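Local coordinates for amide synthase (Vibrio cholerae, PDB 1L5A), which is an NRPS condensation enzyme of vibriobactin biosynthesis, an amide synthase that probably joins an acyl group to an amine, at residues L20-L33 and F344-S358. Sequence-based numbering, arbitrary orientation.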
loop_
_atom_site.group_PDB
_atom_site.type_symbol
_atom_site.label_atom_id
_atom_site.label_comp_id
_atom_site.label_asym_id
_atom_site.label_seq_id
_atom_site.Cartn_x
_atom_site.Cartn_y
_atom_site.Cartn_z
ATOM N N LEU A 20 3.174 -34.461 -17.987
ATOM C CA LEU A 20 4.404 -33.680 -17.923
ATOM C C LEU A 20 4.547 -32.810 -16.680
ATOM O O LEU A 20 5.645 -32.634 -16.158
ATOM C CB LEU A 20 4.494 -32.772 -19.146
ATOM C CG LEU A 20 4.825 -33.438 -20.471
ATOM C CD1 LEU A 20 4.423 -32.534 -21.622
ATOM C CD2 LEU A 20 6.312 -33.732 -20.512
ATOM N N ASP A 21 3.436 -32.263 -16.207
ATOM C CA ASP A 21 3.489 -31.365 -15.069
ATOM C C ASP A 21 2.694 -31.803 -13.857
ATOM O O ASP A 21 1.719 -31.171 -13.479
ATOM C CB ASP A 21 3.041 -29.984 -15.543
ATOM C CG ASP A 21 3.858 -29.498 -16.720
ATOM O OD1 ASP A 21 5.093 -29.403 -16.570
ATOM O OD2 ASP A 21 3.283 -29.225 -17.788
ATOM N N THR A 22 3.134 -32.894 -13.248
ATOM C CA THR A 22 2.483 -33.449 -12.072
ATOM C C THR A 22 3.309 -33.139 -10.829
ATOM O O THR A 22 4.518 -32.945 -10.910
ATOM C CB THR A 22 2.369 -34.978 -12.178
ATOM O OG1 THR A 22 1.575 -35.332 -13.319
ATOM C CG2 THR A 22 1.742 -35.549 -10.929
ATOM N N VAL A 23 2.650 -33.086 -9.681
ATOM C CA VAL A 23 3.339 -32.847 -8.420
ATOM C C VAL A 23 2.862 -33.931 -7.454
ATOM O O VAL A 23 1.675 -34.010 -7.112
ATOM C CB VAL A 23 2.991 -31.468 -7.813
ATOM C CG1 VAL A 23 3.972 -31.134 -6.701
ATOM C CG2 VAL A 23 3.021 -30.403 -8.873
ATOM N N ALA A 24 3.776 -34.785 -7.031
ATOM C CA ALA A 24 3.406 -35.841 -6.104
ATOM C C ALA A 24 4.421 -35.985 -4.983
ATOM O O ALA A 24 5.640 -35.962 -5.211
ATOM C CB ALA A 24 3.237 -37.186 -6.849
ATOM N N HIS A 25 3.908 -36.101 -3.763
ATOM C CA HIS A 25 4.748 -36.288 -2.589
ATOM C C HIS A 25 4.259 -37.507 -1.816
ATOM O O HIS A 25 3.092 -37.875 -1.881
ATOM C CB HIS A 25 4.688 -35.076 -1.660
ATOM C CG HIS A 25 5.432 -33.875 -2.154
ATOM N ND1 HIS A 25 6.025 -32.971 -1.299
ATOM C CD2 HIS A 25 5.657 -33.411 -3.408
ATOM C CE1 HIS A 25 6.585 -32.004 -2.002
ATOM N NE2 HIS A 25 6.376 -32.246 -3.285
ATOM N N SER A 26 5.157 -38.150 -1.097
ATOM C CA SER A 26 4.757 -39.269 -0.280
ATOM C C SER A 26 5.295 -38.948 1.092
ATOM O O SER A 26 6.413 -38.434 1.239
ATOM C CB SER A 26 5.337 -40.587 -0.792
ATOM O OG SER A 26 6.726 -40.653 -0.582
ATOM N N LEU A 27 4.473 -39.210 2.099
ATOM C CA LEU A 27 4.865 -38.970 3.475
ATOM C C LEU A 27 4.887 -40.324 4.158
ATOM O O LEU A 27 3.944 -41.117 4.038
ATOM C CB LEU A 27 3.859 -38.037 4.155
ATOM C CG LEU A 27 3.759 -36.614 3.591
ATOM C CD1 LEU A 27 2.754 -35.810 4.408
ATOM C CD2 LEU A 27 5.133 -35.945 3.619
ATOM N N ARG A 28 5.981 -40.621 4.837
ATOM C CA ARG A 28 6.066 -41.892 5.524
ATOM C C ARG A 28 6.208 -41.554 6.983
ATOM O O ARG A 28 7.171 -40.897 7.405
ATOM C CB ARG A 28 7.258 -42.725 5.046
ATOM C CG ARG A 28 7.094 -44.223 5.345
ATOM C CD ARG A 28 8.215 -45.062 4.737
ATOM N NE ARG A 28 9.488 -44.883 5.431
ATOM C CZ ARG A 28 9.854 -45.579 6.498
ATOM N NH1 ARG A 28 9.042 -46.511 6.991
ATOM N NH2 ARG A 28 11.025 -45.338 7.079
ATOM N N LEU A 29 5.213 -41.980 7.746
ATOM C CA LEU A 29 5.203 -41.714 9.160
ATOM C C LEU A 29 5.497 -42.993 9.912
ATOM O O LEU A 29 4.823 -44.013 9.751
ATOM C CB LEU A 29 3.843 -41.147 9.568
ATOM C CG LEU A 29 3.331 -40.003 8.689
ATOM C CD1 LEU A 29 2.181 -39.293 9.421
ATOM C CD2 LEU A 29 4.482 -39.018 8.377
ATOM N N THR A 30 6.531 -42.927 10.728
ATOM C CA THR A 30 6.951 -44.051 11.530
ATOM C C THR A 30 6.693 -43.644 12.974
ATOM O O THR A 30 7.285 -42.677 13.465
ATOM C CB THR A 30 8.446 -44.336 11.260
ATOM O OG1 THR A 30 8.588 -44.744 9.894
ATOM C CG2 THR A 30 8.988 -45.432 12.177
ATOM N N GLY A 31 5.783 -44.361 13.634
ATOM C CA GLY A 31 5.445 -44.032 15.014
ATOM C C GLY A 31 4.019 -44.381 15.425
ATOM O O GLY A 31 3.195 -44.735 14.585
ATOM N N PRO A 32 3.691 -44.274 16.721
ATOM C CA PRO A 32 2.361 -44.583 17.265
ATOM C C PRO A 32 1.301 -43.533 16.900
ATOM O O PRO A 32 0.656 -42.950 17.771
ATOM C CB PRO A 32 2.623 -44.623 18.758
ATOM C CG PRO A 32 3.564 -43.446 18.910
ATOM C CD PRO A 32 4.540 -43.652 17.756
ATOM N N LEU A 33 1.126 -43.309 15.608
ATOM C CA LEU A 33 0.172 -42.341 15.104
ATOM C C LEU A 33 -1.260 -42.867 15.221
ATOM O O LEU A 33 -1.481 -44.075 15.225
ATOM C CB LEU A 33 0.561 -42.035 13.659
ATOM C CG LEU A 33 -0.372 -41.518 12.578
ATOM C CD1 LEU A 33 0.468 -41.120 11.399
ATOM C CD2 LEU A 33 -1.367 -42.590 12.163
ATOM N N PHE A 344 4.436 -34.808 13.177
ATOM C CA PHE A 344 3.329 -35.498 13.839
ATOM C C PHE A 344 3.835 -36.092 15.159
ATOM O O PHE A 344 4.792 -36.882 15.172
ATOM C CB PHE A 344 2.770 -36.618 12.972
ATOM C CG PHE A 344 2.279 -36.162 11.637
ATOM C CD1 PHE A 344 3.171 -35.939 10.590
ATOM C CD2 PHE A 344 0.912 -35.918 11.432
ATOM C CE1 PHE A 344 2.718 -35.475 9.354
ATOM C CE2 PHE A 344 0.439 -35.452 10.199
ATOM C CZ PHE A 344 1.345 -35.228 9.157
ATOM N N ALA A 345 3.196 -35.704 16.262
ATOM C CA ALA A 345 3.564 -36.175 17.596
ATOM C C ALA A 345 4.098 -37.600 17.644
ATOM O O ALA A 345 3.486 -38.530 17.114
ATOM C CB ALA A 345 2.378 -36.055 18.536
ATOM N N ASP A 346 5.247 -37.755 18.287
ATOM C CA ASP A 346 5.882 -39.053 18.448
ATOM C C ASP A 346 6.158 -39.803 17.148
ATOM O O ASP A 346 6.102 -41.031 17.121
ATOM C CB ASP A 346 5.034 -39.927 19.389
ATOM C CG ASP A 346 4.676 -39.208 20.684
ATOM O OD1 ASP A 346 5.579 -38.620 21.314
ATOM O OD2 ASP A 346 3.488 -39.226 21.074
ATOM N N CYS A 347 6.456 -39.079 16.069
ATOM C CA CYS A 347 6.761 -39.743 14.795
ATOM C C CYS A 347 7.894 -39.101 14.014
ATOM O O CYS A 347 8.247 -37.937 14.219
ATOM C CB CYS A 347 5.533 -39.788 13.881
ATOM S SG CYS A 347 4.075 -40.619 14.538
ATOM N N GLN A 348 8.474 -39.886 13.119
ATOM C CA GLN A 348 9.517 -39.381 12.236
ATOM C C GLN A 348 8.815 -39.286 10.893
ATOM O O GLN A 348 8.003 -40.139 10.554
ATOM C CB GLN A 348 10.690 -40.352 12.113
ATOM C CG GLN A 348 11.383 -40.662 13.422
ATOM C CD GLN A 348 11.557 -39.433 14.287
ATOM O OE1 GLN A 348 12.105 -38.420 13.841
ATOM N NE2 GLN A 348 11.092 -39.512 15.537
ATOM N N THR A 349 9.122 -38.246 10.137
ATOM C CA THR A 349 8.517 -38.059 8.832
ATOM C C THR A 349 9.576 -38.123 7.734
ATOM O O THR A 349 10.571 -37.401 7.750
ATOM C CB THR A 349 7.784 -36.699 8.776
ATOM O OG1 THR A 349 6.669 -36.735 9.676
ATOM C CG2 THR A 349 7.295 -36.382 7.360
ATOM N N GLU A 350 9.366 -39.012 6.784
ATOM C CA GLU A 350 10.280 -39.138 5.663
ATOM C C GLU A 350 9.461 -38.667 4.457
ATOM O O GLU A 350 8.467 -39.293 4.067
ATOM C CB GLU A 350 10.731 -40.601 5.515
ATOM C CG GLU A 350 11.486 -40.932 4.224
ATOM C CD GLU A 350 11.786 -42.430 4.090
ATOM O OE1 GLU A 350 12.637 -42.938 4.859
ATOM O OE2 GLU A 350 11.163 -43.098 3.226
ATOM N N LEU A 351 9.858 -37.535 3.892
ATOM C CA LEU A 351 9.152 -36.979 2.745
ATOM C C LEU A 351 9.853 -37.389 1.463
ATOM O O LEU A 351 11.082 -37.417 1.401
ATOM C CB LEU A 351 9.123 -35.457 2.865
ATOM C CG LEU A 351 8.226 -34.640 1.937
ATOM C CD1 LEU A 351 8.035 -33.238 2.540
ATOM C CD2 LEU A 351 8.821 -34.588 0.542
ATOM N N LYS A 352 9.092 -37.728 0.434
ATOM C CA LYS A 352 9.730 -38.111 -0.817
ATOM C C LYS A 352 9.008 -37.486 -2.010
ATOM O O LYS A 352 7.794 -37.671 -2.194
ATOM C CB LYS A 352 9.783 -39.639 -0.945
ATOM C CG LYS A 352 10.815 -40.154 -1.972
ATOM C CD LYS A 352 10.695 -41.690 -2.223
ATOM C CE LYS A 352 11.621 -42.199 -3.348
ATOM N NZ LYS A 352 11.050 -43.413 -3.999
ATOM N N VAL A 353 9.758 -36.714 -2.794
ATOM C CA VAL A 353 9.234 -36.059 -3.990
ATOM C C VAL A 353 9.174 -37.125 -5.085
ATOM O O VAL A 353 10.206 -37.608 -5.524
ATOM C CB VAL A 353 10.165 -34.901 -4.436
ATOM C CG1 VAL A 353 9.653 -34.288 -5.717
ATOM C CG2 VAL A 353 10.255 -33.839 -3.336
ATOM N N LEU A 354 7.967 -37.497 -5.506
ATOM C CA LEU A 354 7.775 -38.537 -6.512
ATOM C C LEU A 354 7.616 -37.985 -7.905
ATOM O O LEU A 354 7.810 -38.708 -8.890
ATOM C CB LEU A 354 6.539 -39.372 -6.187
ATOM C CG LEU A 354 6.586 -40.131 -4.872
ATOM C CD1 LEU A 354 5.260 -40.849 -4.656
ATOM C CD2 LEU A 354 7.741 -41.113 -4.906
ATOM N N ALA A 355 7.234 -36.712 -7.979
ATOM C CA ALA A 355 7.055 -36.018 -9.247
ATOM C C ALA A 355 7.096 -34.517 -8.982
ATOM O O ALA A 355 6.625 -34.051 -7.929
ATOM C CB ALA A 355 5.722 -36.406 -9.873
ATOM N N SER A 356 7.669 -33.756 -9.916
ATOM C CA SER A 356 7.726 -32.306 -9.746
ATOM C C SER A 356 7.998 -31.530 -11.013
ATOM O O SER A 356 8.824 -30.622 -11.027
ATOM C CB SER A 356 8.761 -31.918 -8.701
ATOM O OG SER A 356 10.021 -32.430 -9.059
ATOM N N GLY A 357 7.293 -31.882 -12.075
ATOM C CA GLY A 357 7.468 -31.170 -13.316
ATOM C C GLY A 357 8.513 -31.787 -14.206
ATOM O O GLY A 357 8.857 -32.962 -14.071
ATOM N N SER A 358 9.027 -30.974 -15.119
ATOM C CA SER A 358 10.028 -31.429 -16.064
ATOM C C SER A 358 11.284 -30.567 -16.008
ATOM O O SER A 358 11.215 -29.336 -15.914
ATOM C CB SER A 358 9.429 -31.427 -17.472
ATOM O OG SER A 358 8.631 -30.271 -17.665
HETATM O O HOH W 1 5.643 -34.400 -13.680
HETATM O O HOH W 2 7.643 -41.070 1.804
#
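Leu29 reaches over the aromatic ring of Phe344 at one end of an antiparallel strand pair, its CD1 lying 3.8 Å from the ring centroid and 13° off the normal, a CH-pi contact over the middle of the face. The other branch, CD2, runs beside Thr349, whose hydroxyl is held by the carbonyl of Pro342. On the same face Leu27 CD2 packs 3.8 Å from Leu351 CG. With CG anti to the carbonyl carbon (chi1 -74°), the His25 ring lies alongside Val353, whose CG2 sits above its rim, and ND1 is hydrogen-bonded to Glu138 OE2 of helix 131-150, which covers this face.

The reverse face is more polar. Arg28 NE meets Glu350 OE2 at 3.3 Å in a weakly hydrogen-bonded salt bridge, the guanidinium and carboxylate planes 56° apart; the stronger acidic partner of Arg28 is Glu117, which takes NH1 and also the hydroxyl of Thr30. A water bridges Ser26 OG, 2.6 Å away, and Glu350 O, to which it donates at 3.0 Å.

Paired backbone bonds at Ser26-Lys352, Arg28-Glu350 and Thr30-Gln348 set this register. It slips by one residue at a classic beta bulge, where Ala24 O accepts from Leu354 N at 2.8 Å and Ala355 N at 3.3 Å, both donors approaching on one side of the carbonyl plane. Beyond Thr30, Cys347 closes the type II turn that begins at Phe344.

Strand 22-30 bonds on its other edge to strand 117-125. The backbone bonds, more than the weak salt bridge, hold late-sequence strand 348-356 at one edge of the N-terminal sheet, a crossing consistent with the CoA-acyltransferase-like fold of condensation domains.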